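Local coordinates for protein lamina-associated polypeptide 2 isoforms alpha/zeta (Mus musculus, PDB 2V0X) that forms dimers through this helical domain and, as a component of the nuclear lamina, probably associates with A-type lamin and chromatin, at residues 61-66 / 124-129; 128-133 / 163-168; 194-199 / 208-213. The protein carries 2 engineered substitutions. All coordinates share one frame; numbering follows the deposited sequence.

Contact 1 ties loop 61-66 to helix 100-146, contact 2 joins helix 100-146 to helix 152-196, and contact 3 sets helix 203-211 against the end of 152-196. Contacts 1 and 2 are neighbours, about 13 Å apart between centres; they share A128 and F129, and the hydroxyl of Y168 in contact 2 packs on Y61 and H126 of contact 1. Contact 3 lies on the opposite side of the chain's centre. It is buried, contact 1 partly so, and contact 2 lies at the surface. Contact 1 adds a hydrogen bond to aromatic packing, contact 2 is apolar, and contact 3 is mostly so, with a threonine hydroxyl against a leucine methyl.

Contact 1: 61-66 / 124-129; sequences YPVSSI and AAHTAF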
loop_
_atom_site.group_PDB
_atom_site.type_symbol
_atom_site.label_atom_id
_atom_site.label_comp_id
_atom_site.label_asym_id
_atom_site.label_seq_id
_atom_site.Cartn_x
_atom_site.Cartn_y
_atom_site.Cartn_z
ATOM N N TYR B 61 5.401 -2.152 13.966
ATOM C CA TYR B 61 6.198 -2.719 12.893
ATOM C C TYR B 61 7.485 -1.941 12.705
ATOM O O TYR B 61 7.754 -1.421 11.620
ATOM C CB TYR B 61 5.369 -2.701 11.608
ATOM C CG TYR B 61 4.062 -3.441 11.774
ATOM C CD1 TYR B 61 2.872 -2.754 11.975
ATOM C CD2 TYR B 61 4.021 -4.837 11.718
ATOM C CE1 TYR B 61 1.663 -3.434 12.100
ATOM C CE2 TYR B 61 2.819 -5.521 11.849
ATOM C CZ TYR B 61 1.651 -4.818 12.032
ATOM O OH TYR B 61 0.460 -5.506 12.122
ATOM N N PRO B 62 8.339 -1.924 13.744
ATOM C CA PRO B 62 9.619 -1.215 13.733
ATOM C C PRO B 62 10.608 -1.732 12.680
ATOM O O PRO B 62 10.735 -2.938 12.447
ATOM C CB PRO B 62 10.141 -1.455 15.151
ATOM C CG PRO B 62 9.652 -2.844 15.432
ATOM C CD PRO B 62 8.230 -2.778 14.944
ATOM N N VAL B 63 11.328 -0.803 12.068
ATOM C CA VAL B 63 12.316 -1.144 11.066
ATOM C C VAL B 63 13.572 -0.311 11.338
ATOM O O VAL B 63 13.491 0.786 11.901
ATOM C CB VAL B 63 11.771 -0.907 9.639
ATOM C CG1 VAL B 63 12.886 -1.039 8.607
ATOM C CG2 VAL B 63 10.671 -1.934 9.324
ATOM N N SER B 64 14.727 -0.860 10.981
ATOM C CA SER B 64 15.997 -0.193 11.185
ATOM C C SER B 64 16.875 -0.253 9.942
ATOM O O SER B 64 16.619 -1.043 9.019
ATOM C CB SER B 64 16.746 -0.842 12.356
ATOM O OG SER B 64 16.006 -0.747 13.563
ATOM N N SER B 65 17.903 0.596 9.965
ATOM C CA SER B 65 18.938 0.743 8.950
ATOM C C SER B 65 18.931 2.108 8.272
ATOM O O SER B 65 17.880 2.736 8.085
ATOM C CB SER B 65 18.928 -0.391 7.907
ATOM O OG SER B 65 18.016 -0.156 6.847
ATOM N N ILE B 66 20.128 2.585 7.950
ATOM C CA ILE B 66 20.289 3.866 7.274
ATOM C C ILE B 66 19.510 3.783 5.952
ATOM O O ILE B 66 18.809 4.720 5.564
ATOM C CB ILE B 66 21.792 4.137 6.998
ATOM C CG1 ILE B 66 22.541 4.328 8.329
ATOM C CG2 ILE B 66 21.979 5.354 6.094
ATOM C CD1 ILE B 66 24.057 4.320 8.196
ATOM N N ALA B 124 4.579 -5.130 5.417
ATOM C CA ALA B 124 4.889 -6.242 4.505
ATOM C C ALA B 124 6.215 -6.886 4.832
ATOM O O ALA B 124 6.343 -8.116 4.759
ATOM C CB ALA B 124 4.865 -5.798 3.035
ATOM N N ALA B 125 7.211 -6.051 5.146
ATOM C CA ALA B 125 8.544 -6.527 5.513
ATOM C C ALA B 125 8.443 -7.473 6.708
ATOM O O ALA B 125 9.084 -8.522 6.741
ATOM C CB ALA B 125 9.473 -5.339 5.857
ATOM N N HIS B 126 7.650 -7.087 7.700
ATOM C CA HIS B 126 7.475 -7.932 8.876
ATOM C C HIS B 126 6.739 -9.203 8.490
ATOM O O HIS B 126 7.077 -10.282 8.955
ATOM C CB HIS B 126 6.730 -7.187 9.985
ATOM C CG HIS B 126 7.618 -6.301 10.791
ATOM N ND1 HIS B 126 8.136 -6.681 12.014
ATOM C CD2 HIS B 126 8.150 -5.085 10.521
ATOM C CE1 HIS B 126 8.955 -5.742 12.456
ATOM N NE2 HIS B 126 8.979 -4.764 11.569
ATOM N N THR B 127 5.767 -9.074 7.597
ATOM C CA THR B 127 5.000 -10.227 7.139
ATOM C C THR B 127 5.919 -11.255 6.456
ATOM O O THR B 127 5.775 -12.449 6.703
ATOM C CB THR B 127 3.843 -9.799 6.202
ATOM O OG1 THR B 127 2.927 -8.984 6.943
ATOM C CG2 THR B 127 3.072 -11.010 5.689
ATOM N N ALA B 128 6.879 -10.800 5.643
ATOM C CA ALA B 128 7.787 -11.731 4.981
ATOM C C ALA B 128 8.608 -12.474 6.040
ATOM O O ALA B 128 8.688 -13.707 6.013
ATOM C CB ALA B 128 8.710 -10.998 3.977
ATOM N N PHE B 129 9.128 -11.730 7.018
ATOM C CA PHE B 129 9.908 -12.317 8.097
ATOM C C PHE B 129 9.115 -13.386 8.859
ATOM O O PHE B 129 9.595 -14.488 9.060
ATOM C CB PHE B 129 10.384 -11.243 9.082
ATOM C CG PHE B 129 11.004 -11.812 10.328
ATOM C CD1 PHE B 129 12.271 -12.371 10.291
ATOM C CD2 PHE B 129 10.286 -11.849 11.523
ATOM C CE1 PHE B 129 12.818 -12.969 11.428
ATOM C CE2 PHE B 129 10.816 -12.443 12.666
ATOM C CZ PHE B 129 12.083 -13.005 12.622
#
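H126, on the long helix 100-146, is touched by Y61, P62 and V63 of the loop 61-66. Its CG lies beside the backbone N (chi1 -82°), anti to the carbonyl carbon, which sends the imidazole to the loop. H126 NE2 donates to P62 O at 2.7 Å (N-H...O angle 151°), the oxygen lying in the imidazole plane but the donor above the carbonyl plane. The proline ring restricts phi, limiting how this ordinary backbone acceptor can turn. H126 packs tightly against this carbonyl and Y61, whose CB rests off-centre over a face of the imidazole, 3.8 Å from H126 CD2, while the phenol turns its edge to that face, an edge-to-face pair with planes at 70°. Y61 OH is held beyond the segments by D175. Looser are the exposed P62 ring, which lends just CD, 3.9 Å from H126 CE1, and V63, whose CG2 is 4.0 Å from H126 NE2. With an alanine in place of H126, the P62 carbonyl would probably lose its donor and a gap would open beside Y61. The imidazole also stacks on F33 of the second subunit. A loop is thus tied by a side-chain-to-backbone bond to a coiled-coil helix, just before S65, the N-cap of helix 66-72.

Contact 2: 128-133 / 163-168; sequences AFVAKS and YDAASY
With chi1 of V130 at 173°, its CG1 lies anti to the backbone N and its CG2 anti to the carbonyl carbon, and the two methyls of this one residue divide the work. CG1 meets A165, at 3.8 Å from its CB and 3.7 Å from its O. CG2 goes to the phenol of Y168, 3.4 Å from CE2 and 3.6 Å from CD2, approaching the ring obliquely. Y168 takes the same kind of turn, CG anti to its own N (chi1 173°), which carries the ring across from helix 152-196 to V130. The sizes fit: A165 is small enough to let its CA come within 6.4 Å of V130 CA, while the branched valine fills the space between that alanine's methyl and the tyrosine. Beyond the segments, the Y168 side chain packs on Y61, its hydroxyl oxygen lying nearest. The serines turn back on their own helices: S133 OG donates to F129 O at 3.0 Å, and S167 OG to D164 O at 2.7 Å. On another side of helix 100-146, A166 and A173 of the second subunit pack on A131 and A128. Because the helices meet here almost wholly through methyls and ring carbons, with one carbonyl oxygen touched by a methyl, the contact depends on shape and on hiding apolar surface, and the serine hydroxyls are satisfied without reaching over.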
loop_
_atom_site.group_PDB
_atom_site.type_symbol
_atom_site.label_atom_id
_atom_site.label_comp_id
_atom_site.label_asym_id
_atom_site.label_seq_id
_atom_site.Cartn_x
_atom_site.Cartn_y
_atom_site.Cartn_z
ATOM N N ALA B 128 6.879 -10.800 5.643
ATOM C CA ALA B 128 7.787 -11.731 4.981
ATOM C C ALA B 128 8.608 -12.474 6.040
ATOM O O ALA B 128 8.688 -13.707 6.013
ATOM C CB ALA B 128 8.710 -10.998 3.977
ATOM N N PHE B 129 9.128 -11.730 7.018
ATOM C CA PHE B 129 9.908 -12.317 8.097
ATOM C C PHE B 129 9.115 -13.386 8.859
ATOM O O PHE B 129 9.595 -14.488 9.060
ATOM C CB PHE B 129 10.384 -11.243 9.082
ATOM C CG PHE B 129 11.004 -11.812 10.328
ATOM C CD1 PHE B 129 12.271 -12.371 10.291
ATOM C CD2 PHE B 129 10.286 -11.849 11.523
ATOM C CE1 PHE B 129 12.818 -12.969 11.428
ATOM C CE2 PHE B 129 10.816 -12.443 12.666
ATOM C CZ PHE B 129 12.083 -13.005 12.622
ATOM N N VAL B 130 7.928 -13.031 9.320
ATOM C CA VAL B 130 7.067 -13.963 10.043
ATOM C C VAL B 130 6.664 -15.176 9.163
ATOM O O VAL B 130 6.693 -16.303 9.625
ATOM C CB VAL B 130 5.809 -13.233 10.611
ATOM C CG1 VAL B 130 4.818 -14.224 11.223
ATOM C CG2 VAL B 130 6.239 -12.212 11.703
ATOM N N ALA B 131 6.320 -14.949 7.899
ATOM C CA ALA B 131 5.938 -16.055 7.003
ATOM C C ALA B 131 7.077 -17.074 6.862
ATOM O O ALA B 131 6.873 -18.284 6.965
ATOM C CB ALA B 131 5.540 -15.532 5.648
ATOM N N LYS B 132 8.281 -16.565 6.698
ATOM C CA LYS B 132 9.459 -17.409 6.551
ATOM C C LYS B 132 9.754 -18.156 7.867
ATOM O O LYS B 132 10.073 -19.347 7.848
ATOM C CB LYS B 132 10.657 -16.546 6.129
ATOM C CG LYS B 132 11.809 -17.304 5.450
ATOM C CD LYS B 132 11.367 -17.896 4.107
ATOM C CE LYS B 132 12.526 -18.523 3.335
ATOM N NZ LYS B 132 13.506 -17.509 2.844
ATOM N N SER B 133 9.622 -17.474 9.002
ATOM C CA SER B 133 9.869 -18.102 10.297
ATOM C C SER B 133 8.866 -19.221 10.507
ATOM O O SER B 133 9.216 -20.309 10.960
ATOM C CB SER B 133 9.735 -17.088 11.441
ATOM O OG SER B 133 10.713 -16.073 11.321
ATOM N N TYR B 163 0.872 -21.193 15.360
ATOM C CA TYR B 163 -0.508 -20.737 15.493
ATOM C C TYR B 163 -0.534 -19.210 15.750
ATOM O O TYR B 163 -1.336 -18.479 15.158
ATOM C CB TYR B 163 -1.183 -21.486 16.647
ATOM C CG TYR B 163 -2.663 -21.224 16.763
ATOM C CD1 TYR B 163 -3.571 -21.898 15.950
ATOM C CD2 TYR B 163 -3.157 -20.299 17.676
ATOM C CE1 TYR B 163 -4.933 -21.661 16.037
ATOM C CE2 TYR B 163 -4.527 -20.052 17.772
ATOM C CZ TYR B 163 -5.406 -20.739 16.946
ATOM O OH TYR B 163 -6.760 -20.496 17.021
ATOM N N ASP B 164 0.352 -18.753 16.628
ATOM C CA ASP B 164 0.475 -17.342 16.968
ATOM C C ASP B 164 0.952 -16.552 15.742
ATOM O O ASP B 164 0.378 -15.527 15.389
ATOM C CB ASP B 164 1.468 -17.159 18.127
ATOM C CG ASP B 164 1.624 -15.707 18.539
ATOM O OD1 ASP B 164 2.777 -15.228 18.621
ATOM O OD2 ASP B 164 0.593 -15.048 18.787
ATOM N N ALA B 165 1.992 -17.048 15.091
ATOM C CA ALA B 165 2.509 -16.405 13.882
ATOM C C ALA B 165 1.392 -16.231 12.831
ATOM O O ALA B 165 1.321 -15.191 12.163
ATOM C CB ALA B 165 3.677 -17.213 13.309
ATOM N N ALA B 166 0.500 -17.220 12.713
ATOM C CA ALA B 166 -0.605 -17.143 11.745
ATOM C C ALA B 166 -1.597 -16.049 12.128
ATOM O O ALA B 166 -2.090 -15.332 11.259
ATOM C CB ALA B 166 -1.332 -18.499 11.597
ATOM N N SER B 167 -1.881 -15.896 13.419
ATOM C CA SER B 167 -2.805 -14.840 13.822
ATOM C C SER B 167 -2.117 -13.476 13.639
ATOM O O SER B 167 -2.760 -12.503 13.281
ATOM C CB SER B 167 -3.284 -15.030 15.263
ATOM O OG SER B 167 -2.188 -15.278 16.106
ATOM N N TYR B 168 -0.806 -13.433 13.848
ATOM C CA TYR B 168 -0.031 -12.206 13.667
ATOM C C TYR B 168 -0.184 -11.792 12.199
ATOM O O TYR B 168 -0.447 -10.632 11.886
ATOM C CB TYR B 168 1.448 -12.465 13.969
ATOM C CG TYR B 168 2.364 -11.300 13.642
ATOM C CD1 TYR B 168 2.765 -10.393 14.627
ATOM C CD2 TYR B 168 2.832 -11.105 12.349
ATOM C CE1 TYR B 168 3.616 -9.324 14.318
ATOM C CE2 TYR B 168 3.667 -10.052 12.035
ATOM C CZ TYR B 168 4.062 -9.170 13.013
ATOM O OH TYR B 168 4.934 -8.163 12.671
#

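Contact 3: 194-199 / 208-213; sequences LWLKDC and KLTVAP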
loop_
_atom_site.group_PDB
_atom_site.type_symbol
_atom_site.label_atom_id
_atom_site.label_comp_id
_atom_site.label_asym_id
_atom_site.label_seq_id
_atom_site.Cartn_x
_atom_site.Cartn_y
_atom_site.Cartn_z
ATOM N N LEU B 194 -8.116 18.731 -7.381
ATOM C CA LEU B 194 -7.687 18.902 -8.751
ATOM C C LEU B 194 -8.822 19.105 -9.746
ATOM O O LEU B 194 -8.716 19.954 -10.626
ATOM C CB LEU B 194 -6.833 17.729 -9.193
ATOM C CG LEU B 194 -6.282 17.833 -10.612
ATOM C CD1 LEU B 194 -5.260 18.993 -10.706
ATOM C CD2 LEU B 194 -5.627 16.507 -10.972
ATOM N N TRP B 195 -9.882 18.305 -9.625
ATOM C CA TRP B 195 -11.024 18.387 -10.527
ATOM C C TRP B 195 -12.020 19.511 -10.245
ATOM O O TRP B 195 -12.735 19.933 -11.151
ATOM C CB TRP B 195 -11.737 17.033 -10.641
ATOM C CG TRP B 195 -10.960 16.093 -11.481
ATOM C CD1 TRP B 195 -10.036 15.173 -11.046
ATOM C CD2 TRP B 195 -10.931 16.042 -12.917
ATOM N NE1 TRP B 195 -9.430 14.574 -12.119
ATOM C CE2 TRP B 195 -9.957 15.083 -13.278
ATOM C CE3 TRP B 195 -11.626 16.715 -13.927
ATOM C CZ2 TRP B 195 -9.656 14.781 -14.611
ATOM C CZ3 TRP B 195 -11.332 16.418 -15.256
ATOM C CH2 TRP B 195 -10.353 15.457 -15.590
ATOM N N LEU B 196 -12.073 19.992 -9.008
ATOM C CA LEU B 196 -12.970 21.091 -8.672
ATOM C C LEU B 196 -12.369 22.463 -9.020
ATOM O O LEU B 196 -13.098 23.437 -9.185
ATOM C CB LEU B 196 -13.336 21.065 -7.187
ATOM C CG LEU B 196 -14.342 20.012 -6.730
ATOM C CD1 LEU B 196 -14.594 20.188 -5.255
ATOM C CD2 LEU B 196 -15.647 20.133 -7.507
ATOM N N LYS B 197 -11.051 22.511 -9.188
ATOM C CA LYS B 197 -10.316 23.741 -9.489
ATOM C C LYS B 197 -10.950 24.660 -10.538
ATOM O O LYS B 197 -11.169 25.847 -10.273
ATOM C CB LYS B 197 -8.867 23.402 -9.885
ATOM C CG LYS B 197 -7.930 24.598 -9.927
ATOM C CD LYS B 197 -6.467 24.188 -10.112
ATOM C CE LYS B 197 -6.209 23.596 -11.486
ATOM N NZ LYS B 197 -4.771 23.263 -11.652
ATOM N N ASP B 198 -11.211 24.119 -11.727
ATOM C CA ASP B 198 -11.814 24.881 -12.821
ATOM C C ASP B 198 -13.286 24.509 -13.010
ATOM O O ASP B 198 -13.822 24.635 -14.114
ATOM C CB ASP B 198 -11.067 24.624 -14.141
ATOM C CG ASP B 198 -9.583 24.947 -14.053
ATOM O OD1 ASP B 198 -8.768 24.085 -14.447
ATOM O OD2 ASP B 198 -9.231 26.062 -13.605
ATOM N N CYS B 199 -13.921 24.005 -11.952
ATOM C CA CYS B 199 -15.327 23.621 -12.020
ATOM C C CYS B 199 -16.167 24.853 -11.695
ATOM O O CYS B 199 -16.096 25.400 -10.590
ATOM C CB CYS B 199 -15.623 22.489 -11.035
ATOM S SG CYS B 199 -17.325 21.869 -11.053
ATOM N N LYS B 208 -18.240 21.508 0.307
ATOM C CA LYS B 208 -19.096 20.367 0.644
ATOM C C LYS B 208 -18.665 19.071 -0.066
ATOM O O LYS B 208 -18.522 18.034 0.571
ATOM C CB LYS B 208 -20.544 20.698 0.287
ATOM C CG LYS B 208 -21.575 19.734 0.838
ATOM C CD LYS B 208 -22.984 20.214 0.510
ATOM C CE LYS B 208 -24.047 19.361 1.193
ATOM N NZ LYS B 208 -23.943 19.396 2.679
ATOM N N LEU B 209 -18.450 19.141 -1.376
ATOM C CA LEU B 209 -18.045 17.972 -2.150
ATOM C C LEU B 209 -16.673 17.436 -1.735
ATOM O O LEU B 209 -16.450 16.226 -1.680
ATOM C CB LEU B 209 -18.044 18.301 -3.645
ATOM C CG LEU B 209 -19.407 18.541 -4.298
ATOM C CD1 LEU B 209 -19.163 18.998 -5.691
ATOM C CD2 LEU B 209 -20.269 17.279 -4.310
ATOM N N THR B 210 -15.759 18.349 -1.441
ATOM C CA THR B 210 -14.413 17.993 -1.032
ATOM C C THR B 210 -14.310 17.265 0.322
ATOM O O THR B 210 -13.475 16.385 0.471
ATOM C CB THR B 210 -13.517 19.258 -1.000
ATOM O OG1 THR B 210 -13.404 19.783 -2.327
ATOM C CG2 THR B 210 -12.126 18.929 -0.468
ATOM N N VAL B 211 -15.137 17.641 1.301
ATOM C CA VAL B 211 -15.076 17.022 2.637
ATOM C C VAL B 211 -16.074 15.878 2.860
ATOM O O VAL B 211 -16.136 15.290 3.945
ATOM C CB VAL B 211 -15.251 18.072 3.766
ATOM C CG1 VAL B 211 -14.223 19.190 3.613
ATOM C CG2 VAL B 211 -16.669 18.636 3.761
ATOM N N ALA B 212 -16.862 15.582 1.839
ATOM C CA ALA B 212 -17.841 14.513 1.917
ATOM C C ALA B 212 -17.129 13.174 2.127
ATOM O O ALA B 212 -15.916 13.053 1.918
ATOM C CB ALA B 212 -18.648 14.458 0.617
ATOM N N PRO B 213 -17.860 12.179 2.646
ATOM C CA PRO B 213 -17.268 10.853 2.862
ATOM C C PRO B 213 -16.986 10.273 1.482
ATOM O O PRO B 213 -17.662 10.619 0.523
ATOM C CB PRO B 213 -18.410 10.090 3.527
ATOM C CG PRO B 213 -19.116 11.178 4.312
ATOM C CD PRO B 213 -19.176 12.287 3.302
#
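The contact belongs to a reversal of the chain at the far end of the long helix 152-196, where a type I beta turn from L196 to C199 leads toward the short helix 203-211, which runs back alongside. L196 stands at the start of the turn and carries the whole of its side of the contact. Its O accepts the turn's bond from C199 N at 2.9 Å, while its side chain points to the returning helix. Chi2 of L196 is near 180° (-178°), so CD1 continues the chain outward and meets T210, 3.2 Å from OG1, a tight approach of a methyl to an oxygen. The other branch, CD2, touches L209 CD1 at 4.1 Å, the two leucines crossing at about a right angle. Leucine suits both places because its forked end can face two neighbours at once, and F220 from a later loop packs on both residues. Threonine suits the third place for another reason: OG1 lies beside its own backbone N (chi1 -64°), and it bonds to K206 O one turn earlier in the helix, so a polar atom enters a buried spot already provided for. R192, on the long helix, donates to the carbonyls of T210 and A212 and so holds the chain there. The second subunit is close as well, with its I81 packed on L209 and its D103 salt-bridged to K197. Between the segments themselves the chemistry is apolar, apart from the methyl-to-hydroxyl touch; the short helix is thus seated by the fit of its side chains, while the polar ties described here come from residues around the contact, R192 among them.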